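Local coordinates for serpin-ZX (Arabidopsis thaliana, PDB 3LE2), which inhibits metacaspase-9 by covalent trapping after cleavage of its reactive center loop, and limits the protease RD21A, restraining programmed cell death, at residues A[76-81]-A[379-384]. Sequence-based numbering, arbitrary orientation.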
ATOM      1  N   SER A  76     -16.899  -1.839  -1.878  1.00 43.64           N
ATOM      2  CA  SER A  76     -17.685  -2.108  -0.672  1.00 50.19           C
ATOM      3  C   SER A  76     -17.736  -3.579  -0.273  1.00 46.51           C
ATOM      4  O   SER A  76     -17.826  -3.907   0.914  1.00 48.08           O
ATOM      5  CB  SER A  76     -19.105  -1.561  -0.818  1.00 49.53           C
ATOM      6  OG  SER A  76     -19.728  -2.091  -1.971  1.00 56.14           O
ATOM      7  N   GLU A  77     -17.693  -4.465  -1.262  1.00 46.52           N
ATOM      8  CA  GLU A  77     -17.808  -5.892  -0.987  1.00 45.37           C
ATOM      9  C   GLU A  77     -16.452  -6.500  -0.642  1.00 46.91           C
ATOM     10  O   GLU A  77     -16.344  -7.323   0.267  1.00 40.62           O
ATOM     11  CB  GLU A  77     -18.421  -6.638  -2.178  1.00 49.34           C
ATOM     12  CG  GLU A  77     -19.736  -6.063  -2.692  1.00 49.92           C
ATOM     13  CD  GLU A  77     -20.702  -5.729  -1.571  1.00 63.67           C
ATOM     14  OE1 GLU A  77     -21.104  -6.655  -0.835  1.00 60.74           O
ATOM     15  OE2 GLU A  77     -21.053  -4.537  -1.419  1.00 60.34           O
ATOM     16  N   ILE A  78     -15.417  -6.095  -1.372  1.00 41.99           N
ATOM     17  CA  ILE A  78     -14.099  -6.706  -1.218  1.00 38.44           C
ATOM     18  C   ILE A  78     -13.082  -5.816  -0.496  1.00 36.82           C
ATOM     19  O   ILE A  78     -12.588  -6.177   0.568  1.00 38.01           O
ATOM     20  CB  ILE A  78     -13.530  -7.189  -2.579  1.00 35.72           C
ATOM     21  CG1 ILE A  78     -14.550  -8.086  -3.296  1.00 42.07           C
ATOM     22  CG2 ILE A  78     -12.220  -7.938  -2.372  1.00 28.68           C
ATOM     23  CD1 ILE A  78     -14.910  -9.374  -2.531  1.00 35.92           C
ATOM     24  N   VAL A  79     -12.776  -4.649  -1.057  1.00 39.10           N
ATOM     25  CA  VAL A  79     -11.706  -3.817  -0.496  1.00 40.36           C
ATOM     26  C   VAL A  79     -11.953  -3.390   0.961  1.00 36.08           C
ATOM     27  O   VAL A  79     -11.058  -3.482   1.796  1.00 36.02           O
ATOM     28  CB  VAL A  79     -11.393  -2.589  -1.385  1.00 46.85           C
ATOM     29  CG1 VAL A  79     -10.251  -1.792  -0.789  1.00 39.06           C
ATOM     30  CG2 VAL A  79     -11.034  -3.040  -2.786  1.00 36.80           C
ATOM     31  N   SER A  80     -13.159  -2.926   1.267  0.69 39.01           N
ATOM     32  CA  SER A  80     -13.466  -2.527   2.637  0.69 40.31           C
ATOM     33  C   SER A  80     -13.351  -3.696   3.614  0.69 39.75           C
ATOM     34  O   SER A  80     -12.917  -3.521   4.748  0.69 43.98           O
ATOM     35  CB  SER A  80     -14.848  -1.881   2.736  0.69 42.04           C
ATOM     36  OG  SER A  80     -14.849  -0.609   2.110  0.69 45.21           O
ATOM     37  N   ALA A  81     -13.735  -4.889   3.181  1.00 36.87           N
ATOM     38  CA  ALA A  81     -13.618  -6.053   4.053  1.00 38.28           C
ATOM     39  C   ALA A  81     -12.142  -6.349   4.295  1.00 34.66           C
ATOM     40  O   ALA A  81     -11.755  -6.836   5.359  1.00 34.41           O
ATOM     41  CB  ALA A  81     -14.322  -7.280   3.452  1.00 30.08           C
ATOM     42  N   THR A 379      -8.041 -12.848  -0.969  1.00 32.22           N
ATOM     43  CA  THR A 379      -8.508 -12.078  -2.116  1.00 35.54           C
ATOM     44  C   THR A 379      -7.376 -11.748  -3.081  1.00 31.26           C
ATOM     45  O   THR A 379      -7.623 -11.337  -4.215  1.00 32.04           O
ATOM     46  CB  THR A 379      -9.117 -10.745  -1.668  1.00 34.05           C
ATOM     47  OG1 THR A 379      -8.101  -9.976  -1.023  1.00 31.18           O
ATOM     48  CG2 THR A 379     -10.258 -10.974  -0.690  1.00 28.56           C
ATOM     49  N   GLY A 380      -6.136 -11.899  -2.625  1.00 28.09           N
ATOM     50  CA  GLY A 380      -4.992 -11.438  -3.396  1.00 26.11           C
ATOM     51  C   GLY A 380      -4.837  -9.918  -3.457  1.00 34.02           C
ATOM     52  O   GLY A 380      -3.959  -9.416  -4.144  1.00 31.26           O
ATOM     53  N   VAL A 381      -5.683  -9.177  -2.746  1.00 24.57           N
ATOM     54  CA  VAL A 381      -5.578  -7.718  -2.723  1.00 25.51           C
ATOM     55  C   VAL A 381      -4.278  -7.247  -2.025  1.00 30.52           C
ATOM     56  O   VAL A 381      -3.884  -7.780  -0.986  1.00 25.39           O
ATOM     57  CB  VAL A 381      -6.834  -7.079  -2.059  1.00 34.00           C
ATOM     58  CG1 VAL A 381      -6.595  -5.604  -1.672  1.00 24.17           C
ATOM     59  CG2 VAL A 381      -8.057  -7.212  -2.975  1.00 29.75           C
ATOM     60  N   VAL A 382      -3.611  -6.253  -2.610  1.00 28.78           N
ATOM     61  CA  VAL A 382      -2.362  -5.720  -2.046  1.00 29.94           C
ATOM     62  C   VAL A 382      -2.606  -4.474  -1.184  1.00 26.76           C
ATOM     63  O   VAL A 382      -3.084  -3.467  -1.692  1.00 24.31           O
ATOM     64  CB  VAL A 382      -1.375  -5.370  -3.187  1.00 31.32           C
ATOM     65  CG1 VAL A 382      -0.122  -4.644  -2.658  1.00 24.20           C
ATOM     66  CG2 VAL A 382      -1.028  -6.637  -3.985  1.00 29.89           C
ATOM     67  N   LEU A 383      -2.281  -4.540   0.111  1.00 26.02           N
ATOM     68  CA  LEU A 383      -2.407  -3.368   0.998  1.00 30.72           C
ATOM     69  C   LEU A 383      -1.285  -2.355   0.842  1.00 24.49           C
ATOM     70  O   LEU A 383      -1.528  -1.154   0.883  1.00 29.77           O
ATOM     71  CB  LEU A 383      -2.457  -3.771   2.475  1.00 23.50           C
ATOM     72  CG  LEU A 383      -3.773  -4.349   2.968  1.00 31.49           C
ATOM     73  CD1 LEU A 383      -3.944  -5.766   2.390  1.00 25.11           C
ATOM     74  CD2 LEU A 383      -3.779  -4.370   4.484  1.00 25.77           C
ATOM     75  N   PHE A 384      -0.053  -2.843   0.712  1.00 24.28           N
ATOM     76  CA  PHE A 384       1.116  -1.962   0.685  1.00 26.14           C
ATOM     77  C   PHE A 384       2.145  -2.468  -0.300  1.00 26.29           C
ATOM     78  O   PHE A 384       2.354  -3.676  -0.414  1.00 20.72           O
ATOM     79  CB  PHE A 384       1.812  -1.906   2.060  1.00 22.25           C
ATOM     80  CG  PHE A 384       1.000  -1.258   3.147  1.00 32.48           C
ATOM     81  CD1 PHE A 384       0.767   0.111   3.138  1.00 25.68           C
ATOM     82  CD2 PHE A 384       0.507  -2.014   4.207  1.00 29.85           C
ATOM     83  CE1 PHE A 384       0.037   0.715   4.156  1.00 27.07           C
ATOM     84  CE2 PHE A 384      -0.228  -1.417   5.221  1.00 30.06           C
ATOM     85  CZ  PHE A 384      -0.466  -0.049   5.194  1.00 26.78           C
TER
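Ile78, on helix 68-83, touches Thr379 and Val381 with a single methyl group, a compact instance of a helix meeting the turn that leads into a strand through aliphatic branches. Its CG2 lies 4.0 Å from Thr379 CG2, where the two side chains pass one another in opposite directions, and 4.3 Å from CG2 of Val381. The isoleucine sets CG2 anti to its backbone N (chi1 -52° for CG1), which sends this branch toward the turn while CG1 lies beside the backbone N, anti to the carbonyl carbon. Thr379 divides its side chain by chemistry. The methyl faces the helix, whereas Thr379 OG1, tucked between the residue's own backbone N and carbonyl carbon, accepts a hydrogen bond from Val381 N at 3.1 Å and 163°. That nearly straight bond defines an ST turn; it spans Gly380, whose positive phi of 72° suits a residue without a side chain. Val381, buried, also directs its side chain toward the helix, an arrangement consistent with the turn bringing it close to Thr379. Val82, one turn along the helix from Ile78, meets Thr379, Val381 and Leu383, while Ile9 of helix 5-25 also packs on Val381. This is structural packing within the serpin body, away from the reactive bond, joining helix 68-83 to the turn between antiparallel strands 370-376 and 382-388. No hydrogen bond links 76-81 to 379-384, and the two bury just 121 Å² together. The helix therefore meets the turn through nondirectional van der Waals contact, while the threonine oxygen accepts a bond inside the turn, which probably helps hold its shape, and its methyl is turned to the apolar interface.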